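Local coordinates for mandelate racemase/muconate lactonizing protein (Alicyclobacillus acidocaldarius LAA1, PDB 3QLD) that is of unspecified function but belongs to the mandelate racemase/muconate lactonizing enzyme family, pairing an enolase-type N-terminal domain with a TIM-barrel-like C-terminal domain, at residues C6-L11 and A371-D376; P74-W79 and R92-A97; R78-A83 and V375-L380. All blocks are in the same frame, centred on the assembly; numbering follows the deposited sequence.

Interaction 1 (C6-L11 and A371-D376)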
loop_
_atom_site.group_PDB
_atom_site.type_symbol
_atom_site.label_atom_id
_atom_site.label_comp_id
_atom_site.label_asym_id
_atom_site.label_seq_id
_atom_site.Cartn_x
_atom_site.Cartn_y
_atom_site.Cartn_z
ATOM N N CYS A 6 -25.401 7.636 -2.703
ATOM C CA CYS A 6 -24.000 7.920 -3.095
ATOM C C CYS A 6 -23.961 7.630 -4.580
ATOM O O CYS A 6 -24.483 6.556 -5.042
ATOM C CB CYS A 6 -23.034 7.026 -2.329
ATOM S SG CYS A 6 -21.367 7.143 -2.952
ATOM N N VAL A 7 -23.424 8.567 -5.352
ATOM C CA VAL A 7 -23.192 8.343 -6.772
ATOM C C VAL A 7 -21.673 8.516 -7.062
ATOM O O VAL A 7 -21.096 9.541 -6.745
ATOM C CB VAL A 7 -23.961 9.384 -7.650
ATOM C CG1 VAL A 7 -23.707 9.122 -9.111
ATOM C CG2 VAL A 7 -25.493 9.387 -7.301
ATOM N N LEU A 8 -21.079 7.526 -7.694
ATOM C CA LEU A 8 -19.683 7.597 -8.117
ATOM C C LEU A 8 -19.662 7.858 -9.562
ATOM O O LEU A 8 -20.319 7.181 -10.369
ATOM C CB LEU A 8 -18.952 6.277 -7.820
ATOM C CG LEU A 8 -19.082 5.763 -6.394
ATOM C CD1 LEU A 8 -18.455 4.349 -6.244
ATOM C CD2 LEU A 8 -18.285 6.748 -5.605
ATOM N N HIS A 9 -18.828 8.811 -9.934
ATOM C CA HIS A 9 -18.706 9.169 -11.295
ATOM C C HIS A 9 -17.272 8.916 -11.722
ATOM O O HIS A 9 -16.364 9.528 -11.189
ATOM C CB HIS A 9 -18.895 10.689 -11.427
ATOM C CG HIS A 9 -20.201 11.181 -10.892
ATOM N ND1 HIS A 9 -21.349 11.189 -11.669
ATOM C CD2 HIS A 9 -20.556 11.662 -9.673
ATOM C CE1 HIS A 9 -22.356 11.678 -10.951
ATOM N NE2 HIS A 9 -21.907 11.950 -9.727
ATOM N N ARG A 10 -17.087 8.104 -12.747
ATOM C CA ARG A 10 -15.784 7.938 -13.400
ATOM C C ARG A 10 -15.650 8.838 -14.615
ATOM O O ARG A 10 -16.444 8.750 -15.572
ATOM C CB ARG A 10 -15.534 6.462 -13.789
ATOM C CG ARG A 10 -14.041 6.223 -13.936
ATOM C CD ARG A 10 -13.840 4.778 -14.359
ATOM N NE ARG A 10 -12.461 4.605 -14.726
ATOM C CZ ARG A 10 -11.800 3.483 -14.504
ATOM N NH1 ARG A 10 -10.511 3.407 -14.830
ATOM N NH2 ARG A 10 -12.444 2.487 -13.922
ATOM N N LEU A 11 -14.659 9.722 -14.580
ATOM C CA LEU A 11 -14.536 10.772 -15.538
ATOM C C LEU A 11 -13.289 10.585 -16.389
ATOM O O LEU A 11 -12.268 10.010 -15.938
ATOM C CB LEU A 11 -14.461 12.123 -14.821
ATOM C CG LEU A 11 -15.747 12.905 -14.543
ATOM C CD1 LEU A 11 -16.807 12.118 -13.866
ATOM C CD2 LEU A 11 -15.446 14.188 -13.782
ATOM N N ALA A 371 -18.313 6.115 -16.724
ATOM C CA ALA A 371 -19.064 5.152 -15.902
ATOM C C ALA A 371 -19.739 5.883 -14.744
ATOM O O ALA A 371 -19.248 6.956 -14.247
ATOM C CB ALA A 371 -18.144 4.021 -15.374
ATOM N N THR A 372 -20.866 5.340 -14.303
ATOM C CA THR A 372 -21.586 5.947 -13.215
ATOM C C THR A 372 -22.278 4.841 -12.396
ATOM O O THR A 372 -22.930 3.941 -13.000
ATOM C CB THR A 372 -22.645 6.978 -13.758
ATOM O OG1 THR A 372 -22.004 7.926 -14.605
ATOM C CG2 THR A 372 -23.353 7.768 -12.631
ATOM N N TRP A 373 -22.116 4.893 -11.067
ATOM C CA TRP A 373 -22.703 3.908 -10.175
ATOM C C TRP A 373 -23.415 4.613 -9.016
ATOM O O TRP A 373 -22.817 5.432 -8.359
ATOM C CB TRP A 373 -21.607 3.000 -9.640
ATOM C CG TRP A 373 -22.045 1.960 -8.654
ATOM C CD1 TRP A 373 -22.599 0.744 -8.939
ATOM C CD2 TRP A 373 -21.911 2.029 -7.231
ATOM N NE1 TRP A 373 -22.835 0.061 -7.761
ATOM C CE2 TRP A 373 -22.389 0.820 -6.707
ATOM C CE3 TRP A 373 -21.415 3.011 -6.340
ATOM C CZ2 TRP A 373 -22.412 0.559 -5.340
ATOM C CZ3 TRP A 373 -21.424 2.751 -4.996
ATOM C CH2 TRP A 373 -21.926 1.519 -4.500
ATOM N N SER A 374 -24.675 4.262 -8.762
ATOM C CA SER A 374 -25.472 4.891 -7.709
ATOM C C SER A 374 -25.961 3.862 -6.769
ATOM O O SER A 374 -26.302 2.719 -7.183
ATOM C CB SER A 374 -26.693 5.575 -8.275
ATOM O OG SER A 374 -26.289 6.448 -9.308
ATOM N N VAL A 375 -26.013 4.227 -5.506
ATOM C CA VAL A 375 -26.526 3.282 -4.545
ATOM C C VAL A 375 -27.419 3.935 -3.503
ATOM O O VAL A 375 -27.101 5.019 -2.966
ATOM C CB VAL A 375 -25.370 2.494 -3.890
ATOM C CG1 VAL A 375 -24.596 3.328 -2.862
ATOM C CG2 VAL A 375 -25.857 1.154 -3.318
ATOM N N ASP A 376 -28.549 3.272 -3.247
ATOM C CA ASP A 376 -29.425 3.612 -2.141
ATOM C C ASP A 376 -28.636 3.271 -0.886
ATOM O O ASP A 376 -28.265 2.111 -0.667
ATOM C CB ASP A 376 -30.718 2.792 -2.223
ATOM C CG ASP A 376 -31.756 3.234 -1.235
ATOM O OD1 ASP A 376 -31.431 3.482 -0.032
ATOM O OD2 ASP A 376 -32.926 3.355 -1.671
#

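Interaction 2 (P74-W79 and R92-A97)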
loop_
_atom_site.group_PDB
_atom_site.type_symbol
_atom_site.label_atom_id
_atom_site.label_comp_id
_atom_site.label_asym_id
_atom_site.label_seq_id
_atom_site.Cartn_x
_atom_site.Cartn_y
_atom_site.Cartn_z
ATOM N N PRO A 74 -20.086 0.227 0.841
ATOM C CA PRO A 74 -20.901 -0.622 1.722
ATOM C C PRO A 74 -20.608 -0.421 3.189
ATOM O O PRO A 74 -21.534 -0.400 4.029
ATOM C CB PRO A 74 -20.539 -2.033 1.265
ATOM C CG PRO A 74 -20.340 -1.827 -0.217
ATOM C CD PRO A 74 -19.433 -0.594 -0.203
ATOM N N ARG A 75 -19.352 -0.208 3.520
ATOM C CA ARG A 75 -18.962 -0.022 4.910
ATOM C C ARG A 75 -19.510 1.270 5.435
ATOM O O ARG A 75 -19.859 1.346 6.641
ATOM C CB ARG A 75 -17.445 -0.038 5.088
ATOM C CG ARG A 75 -16.861 -1.480 5.211
ATOM C CD ARG A 75 -15.343 -1.286 5.215
ATOM N NE ARG A 75 -14.671 -2.541 5.466
ATOM C CZ ARG A 75 -14.490 -3.512 4.572
ATOM N NH1 ARG A 75 -14.976 -3.392 3.336
ATOM N NH2 ARG A 75 -13.839 -4.636 4.952
ATOM N N PHE A 76 -19.522 2.294 4.572
ATOM C CA PHE A 76 -20.009 3.633 4.921
ATOM C C PHE A 76 -21.541 3.610 5.126
ATOM O O PHE A 76 -22.022 4.200 6.076
ATOM C CB PHE A 76 -19.549 4.630 3.850
ATOM C CG PHE A 76 -20.111 6.008 3.987
ATOM C CD1 PHE A 76 -20.808 6.597 2.899
ATOM C CD2 PHE A 76 -19.940 6.748 5.159
ATOM C CE1 PHE A 76 -21.310 7.846 2.977
ATOM C CE2 PHE A 76 -20.499 8.019 5.275
ATOM C CZ PHE A 76 -21.161 8.594 4.174
ATOM N N ALA A 77 -22.283 2.916 4.264
ATOM C CA ALA A 77 -23.730 2.693 4.440
ATOM C C ALA A 77 -24.026 2.005 5.756
ATOM O O ALA A 77 -24.955 2.374 6.458
ATOM C CB ALA A 77 -24.274 1.840 3.308
ATOM N N ARG A 78 -23.228 1.000 6.103
ATOM C CA ARG A 78 -23.461 0.281 7.353
ATOM C C ARG A 78 -23.331 1.265 8.519
ATOM O O ARG A 78 -24.183 1.270 9.426
ATOM C CB ARG A 78 -22.508 -0.925 7.496
ATOM C CG ARG A 78 -22.727 -1.820 8.756
ATOM C CD ARG A 78 -21.717 -3.028 8.792
ATOM N NE ARG A 78 -20.377 -2.603 9.250
ATOM C CZ ARG A 78 -19.206 -2.975 8.698
ATOM N NH1 ARG A 78 -19.180 -3.785 7.642
ATOM N NH2 ARG A 78 -18.052 -2.528 9.196
ATOM N N TRP A 79 -22.317 2.128 8.466
ATOM C CA TRP A 79 -22.045 3.088 9.532
ATOM C C TRP A 79 -23.155 4.148 9.639
ATOM O O TRP A 79 -23.482 4.576 10.752
ATOM C CB TRP A 79 -20.683 3.734 9.309
ATOM C CG TRP A 79 -20.221 4.833 10.263
ATOM C CD1 TRP A 79 -19.583 4.652 11.456
ATOM C CD2 TRP A 79 -20.278 6.270 10.057
ATOM N NE1 TRP A 79 -19.274 5.860 12.025
ATOM C CE2 TRP A 79 -19.656 6.876 11.186
ATOM C CE3 TRP A 79 -20.742 7.091 9.019
ATOM C CZ2 TRP A 79 -19.551 8.260 11.346
ATOM C CZ3 TRP A 79 -20.637 8.483 9.162
ATOM C CH2 TRP A 79 -20.012 9.061 10.342
ATOM N N ARG A 92 -15.953 14.327 11.601
ATOM C CA ARG A 92 -14.728 14.041 12.369
ATOM C C ARG A 92 -14.515 12.564 12.639
ATOM O O ARG A 92 -13.381 12.120 12.851
ATOM C CB ARG A 92 -14.689 14.857 13.690
ATOM C CG ARG A 92 -14.313 16.335 13.450
ATOM C CD ARG A 92 -14.461 17.188 14.713
ATOM N NE ARG A 92 -14.392 18.642 14.480
ATOM C CZ ARG A 92 -13.279 19.348 14.201
ATOM N NH1 ARG A 92 -12.083 18.746 14.064
ATOM N NH2 ARG A 92 -13.368 20.674 14.033
ATOM N N THR A 93 -15.590 11.798 12.621
ATOM C CA THR A 93 -15.543 10.444 13.031
ATOM C C THR A 93 -15.787 9.439 11.910
ATOM O O THR A 93 -15.827 8.234 12.151
ATOM C CB THR A 93 -16.531 10.208 14.149
ATOM O OG1 THR A 93 -17.857 10.258 13.641
ATOM C CG2 THR A 93 -16.367 11.299 15.257
ATOM N N VAL A 94 -15.988 9.925 10.703
ATOM C CA VAL A 94 -16.402 9.041 9.612
ATOM C C VAL A 94 -15.327 7.965 9.331
ATOM O O VAL A 94 -15.681 6.833 8.971
ATOM C CB VAL A 94 -16.934 9.831 8.353
ATOM C CG1 VAL A 94 -15.885 10.687 7.809
ATOM C CG2 VAL A 94 -17.425 8.882 7.299
ATOM N N CYS A 95 -14.041 8.256 9.545
ATOM C CA CYS A 95 -13.016 7.219 9.311
ATOM C C CYS A 95 -13.148 5.963 10.186
ATOM O O CYS A 95 -12.577 4.885 9.864
ATOM C CB CYS A 95 -11.598 7.774 9.322
ATOM S SG CYS A 95 -11.305 8.862 7.912
ATOM N N GLU A 96 -13.960 6.055 11.237
ATOM C CA GLU A 96 -14.217 4.899 12.041
ATOM C C GLU A 96 -15.076 3.871 11.284
ATOM O O GLU A 96 -14.971 2.653 11.550
ATOM C CB GLU A 96 -14.769 5.297 13.428
ATOM C CG GLU A 96 -16.199 4.852 13.771
ATOM C CD GLU A 96 -16.861 5.796 14.807
ATOM O OE1 GLU A 96 -18.090 5.650 15.058
ATOM O OE2 GLU A 96 -16.138 6.679 15.360
ATOM N N ALA A 97 -15.860 4.303 10.299
ATOM C CA ALA A 97 -16.595 3.315 9.466
ATOM C C ALA A 97 -15.605 2.417 8.715
ATOM O O ALA A 97 -15.951 1.304 8.298
ATOM C CB ALA A 97 -17.447 4.000 8.454
#

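Interaction 3 (R78-A83 and V375-L380)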
loop_
_atom_site.group_PDB
_atom_site.type_symbol
_atom_site.label_atom_id
_atom_site.label_comp_id
_atom_site.label_asym_id
_atom_site.label_seq_id
_atom_site.Cartn_x
_atom_site.Cartn_y
_atom_site.Cartn_z
ATOM N N ARG A 78 -23.228 1.000 6.103
ATOM C CA ARG A 78 -23.461 0.281 7.353
ATOM C C ARG A 78 -23.331 1.265 8.519
ATOM O O ARG A 78 -24.183 1.270 9.426
ATOM C CB ARG A 78 -22.508 -0.925 7.496
ATOM C CG ARG A 78 -22.727 -1.820 8.756
ATOM C CD ARG A 78 -21.717 -3.028 8.792
ATOM N NE ARG A 78 -20.377 -2.603 9.250
ATOM C CZ ARG A 78 -19.206 -2.975 8.698
ATOM N NH1 ARG A 78 -19.180 -3.785 7.642
ATOM N NH2 ARG A 78 -18.052 -2.528 9.196
ATOM N N TRP A 79 -22.317 2.128 8.466
ATOM C CA TRP A 79 -22.045 3.088 9.532
ATOM C C TRP A 79 -23.155 4.148 9.639
ATOM O O TRP A 79 -23.482 4.576 10.752
ATOM C CB TRP A 79 -20.683 3.734 9.309
ATOM C CG TRP A 79 -20.221 4.833 10.263
ATOM C CD1 TRP A 79 -19.583 4.652 11.456
ATOM C CD2 TRP A 79 -20.278 6.270 10.057
ATOM N NE1 TRP A 79 -19.274 5.860 12.025
ATOM C CE2 TRP A 79 -19.656 6.876 11.186
ATOM C CE3 TRP A 79 -20.742 7.091 9.019
ATOM C CZ2 TRP A 79 -19.551 8.260 11.346
ATOM C CZ3 TRP A 79 -20.637 8.483 9.162
ATOM C CH2 TRP A 79 -20.012 9.061 10.342
ATOM N N LEU A 80 -23.724 4.547 8.493
ATOM C CA LEU A 80 -24.765 5.562 8.439
ATOM C C LEU A 80 -26.024 5.089 9.140
ATOM O O LEU A 80 -26.792 5.891 9.657
ATOM C CB LEU A 80 -25.089 5.943 6.995
ATOM C CG LEU A 80 -24.084 6.896 6.329
ATOM C CD1 LEU A 80 -24.444 6.989 4.853
ATOM C CD2 LEU A 80 -24.049 8.257 6.929
ATOM N N ARG A 81 -26.245 3.792 9.121
ATOM C CA ARG A 81 -27.394 3.198 9.762
ATOM C C ARG A 81 -27.172 2.920 11.251
ATOM O O ARG A 81 -28.099 2.408 11.905
ATOM C CB ARG A 81 -27.744 1.864 9.118
ATOM C CG ARG A 81 -28.040 1.887 7.662
ATOM C CD ARG A 81 -28.296 0.440 7.269
ATOM N NE ARG A 81 -28.266 0.242 5.823
ATOM C CZ ARG A 81 -27.317 -0.422 5.161
ATOM N NH1 ARG A 81 -27.425 -0.556 3.840
ATOM N NH2 ARG A 81 -26.278 -0.959 5.807
ATOM N N ALA A 82 -25.974 3.207 11.775
ATOM C CA ALA A 82 -25.699 3.015 13.204
ATOM C C ALA A 82 -26.371 4.114 14.027
ATOM O O ALA A 82 -26.314 5.299 13.670
ATOM C CB ALA A 82 -24.156 2.977 13.499
ATOM N N ALA A 83 -26.986 3.678 15.135
ATOM C CA ALA A 83 -27.674 4.539 16.098
ATOM C C ALA A 83 -26.934 5.875 16.437
ATOM O O ALA A 83 -27.549 6.961 16.432
ATOM C CB ALA A 83 -28.001 3.722 17.371
ATOM N N VAL A 375 -26.013 4.227 -5.506
ATOM C CA VAL A 375 -26.526 3.282 -4.545
ATOM C C VAL A 375 -27.419 3.935 -3.503
ATOM O O VAL A 375 -27.101 5.019 -2.966
ATOM C CB VAL A 375 -25.370 2.494 -3.890
ATOM C CG1 VAL A 375 -24.596 3.328 -2.862
ATOM C CG2 VAL A 375 -25.857 1.154 -3.318
ATOM N N ASP A 376 -28.549 3.272 -3.247
ATOM C CA ASP A 376 -29.425 3.612 -2.141
ATOM C C ASP A 376 -28.636 3.271 -0.886
ATOM O O ASP A 376 -28.265 2.111 -0.667
ATOM C CB ASP A 376 -30.718 2.792 -2.223
ATOM C CG ASP A 376 -31.756 3.234 -1.235
ATOM O OD1 ASP A 376 -31.431 3.482 -0.032
ATOM O OD2 ASP A 376 -32.926 3.355 -1.671
ATOM N N LEU A 377 -28.374 4.278 -0.061
ATOM C CA LEU A 377 -27.526 4.051 1.097
ATOM C C LEU A 377 -28.239 3.285 2.187
ATOM O O LEU A 377 -27.578 2.619 2.959
ATOM C CB LEU A 377 -26.910 5.343 1.613
ATOM C CG LEU A 377 -25.740 5.905 0.803
ATOM C CD1 LEU A 377 -25.399 7.301 1.363
ATOM C CD2 LEU A 377 -24.495 4.959 0.860
ATOM N N ARG A 378 -29.584 3.365 2.229
ATOM C CA ARG A 378 -30.381 2.649 3.276
ATOM C C ARG A 378 -30.580 1.142 3.028
ATOM O O ARG A 378 -30.561 0.338 3.977
ATOM C CB ARG A 378 -31.727 3.347 3.594
ATOM C CG ARG A 378 -31.727 4.909 3.449
ATOM C CD ARG A 378 -30.985 5.738 4.566
ATOM N NE ARG A 378 -31.514 5.480 5.918
ATOM C CZ ARG A 378 -30.975 4.605 6.776
ATOM N NH1 ARG A 378 -31.527 4.402 7.970
ATOM N NH2 ARG A 378 -29.881 3.922 6.439
ATOM N N THR A 379 -30.741 0.768 1.760
ATOM C CA THR A 379 -30.883 -0.626 1.362
ATOM C C THR A 379 -29.554 -1.271 0.955
ATOM O O THR A 379 -29.183 -2.294 1.513
ATOM C CB THR A 379 -31.958 -0.803 0.260
ATOM O OG1 THR A 379 -31.574 -0.108 -0.932
ATOM C CG2 THR A 379 -33.317 -0.273 0.745
ATOM N N LEU A 380 -28.839 -0.643 0.019
ATOM C CA LEU A 380 -27.600 -1.137 -0.615
ATOM C C LEU A 380 -27.777 -1.718 -2.045
ATOM O O LEU A 380 -26.920 -2.459 -2.541
ATOM C CB LEU A 380 -26.745 -2.040 0.317
ATOM C CG LEU A 380 -25.854 -1.268 1.300
ATOM C CD1 LEU A 380 -25.259 -2.172 2.402
ATOM C CD2 LEU A 380 -24.741 -0.519 0.543
#

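Interaction 1 (C6-L11 and A371-D376)
Leu8 and Trp373 are paired in an antiparallel beta ladder between strands 6-11 and 371-376. The ladder is part of the antiparallel sheet of the enolase-type N-terminal domain. One strand comes from the start of the chain and the other from near its end, so the two ends of the sequence meet here. The strand segments run 172° apart. Hydrogen-bonded pairs Cys6-Val375, Leu8-Trp373 and Arg10-Ala371 alternate with non-hydrogen-bonded Val7-Ser374 and His9-Thr372. In the central pair Leu8 N donates to Trp373 O at 2.8 Å, and Trp373 N donates back to Leu8 O at 3.0 Å. The bond from Ala371 N to Arg10 O is weak, at 3.4 Å.

The side chain of Leu8 runs beside that of Trp373 and points the same way. Its CB lies 4.0 Å from Trp373 O. With chi1 at -52°, CG stands opposite the carbonyl carbon and reaches Trp373 CE3 at 3.6 Å. CD1 meets the benzo part of the indole obliquely. It is modelled 3.2 Å from Trp373 CE3, too short for a relaxed carbon-carbon contact, so the exact spacing is doubtful. Beyond the pair, Leu8 packs on Trp65 and Val69 of helix 61-80. This face of the sheet is therefore turned to the helix. Arg10 on the same face ends in a salt bridge to Asp62. On the other face His9 NE2 bonds Gln35 OE1. There Val7 spreads its two methyls: CG2 lies 3.6 Å from Ser374 OG, and CG1 lies 3.8 Å from Thr372 CG2.

Interaction 2 (P74-W79 and R92-A97)
Ala97 CB presses on the root of the Trp79 side chain, 3.4 Å from Trp79 CB and equally near CG. It lies over one face of the indole. Val94 sits over the same face farther out, its CA 4.0 Å from the centroid of the six-membered ring in a CH-pi contact. The CG2 methyl of Val94 is shared by two aromatic residues. It touches Trp79 CZ3 at 3.7 Å and Phe76 CE2 at 3.8 Å. Trp79 reaches this group because its CG is anti to the backbone N (chi1 177°), which carries the ring away from helix 61-80 and across residues 93-97. The contact joins that helix to the connection before helix 105-123, within the enolase-type N-terminal domain. Two successive i+3 bonds, Glu96 N to Thr93 O and Ala97 N to Val94 O, turn the connection so that Val94 and Ala97 meet the ring together.

Polar groups gather at the indole edge. Thr93 OG1 lies near the ring plane, 3.5 Å from Trp79 CZ2, and also bonds Asp90 O. Trp79 NE1 donates to Glu96 OE1 at 3.3 Å, a long but fairly straight bond (163°). The acceptor is in the ring plane, yet the N-H approaches from above the carboxylate, whose plane is 84° from the indole. Arg75 CB touches Ala97 O, while its guanidinium hydrogen-bonds His71 O and makes salt bridges to Asp100 and to Glu53 of the second subunit.

Interaction 3 (R78-A83 and V375-L380)
Arg81 and Arg378 meet through two unlike chain shapes. Arg81 has its CG opposite the carbonyl carbon and stays extended from CG to NE, which carries its guanidinium straight across to the 377-380 turn. Arg378 folds instead, bending at chi2 (-74°) and chi3 (-58°). Its guanidinium is thereby brought back alongside the Arg81 chain, and the two side chains slide past each other in opposite directions.

The main bond runs from Arg81 NE to Arg378 O, at 2.9 Å and 148°. The donor stands above the carbonyl plane, and the oxygen is tilted slightly from the guanidinium plane. Arg81 NH1 adds a weak bond to the same oxygen at 3.3 Å. Leu380 CD1 lies at the edge of the Arg81 guanidinium. Deeper in, Leu80 CD1 touches Leu377 CD1 at 3.6 Å. Around them, Leu377 packs on Cys6, Val73 and Ala77.

The turn that presents Arg378 O begins as an Asx turn. Asp376 OD1 accepts from Arg378 N at 2.9 Å and more weakly from Thr379 N. Farther on, Leu380 N bonds Asp376 O. The contact thus ties the C-terminal end of helix 61-80 to the turn that follows strand 369-376, at the protein surface.

Arg378 NH2 is buried without a polar partner and comes within 3.0 Å of Arg81 CG. So short an approach makes its exact placement doubtful. As modelled, NH2 is also 4.1 Å from Arg81 NE; like charges so near would probably disfavour each other, if the placement is right. Asp376 OD1, 6.9 Å from Arg81 NH1, is too far for a salt bridge. Across this contact the Arg81 guanidinium is bound by a neutral backbone carbonyl, so the attraction is probably of charge-dipole kind.

How the interactions relate
The three contacts follow one another on one side of the protein, interaction 3 touching both others. Interactions 1 and 3 share Val375 and Asp376, where the strand passes into the turn, and their centres are 16 Å apart. Cys6 N of interaction 1 packs on Leu377 CG of interaction 3 at 3.9 Å. Interactions 2 and 3 share Arg78 and Trp79 of helix 61-80, with centres 9 Å apart. Ala77 CB of the 74-79 segment lies 3.4 Å from Leu377 O. Interactions 1 and 2 do not touch; their nearest atoms are about 5 Å apart. A sulfate ion, probably from the crystallisation liquor, lies about 5 Å from the Trp373 side chain in interaction 1.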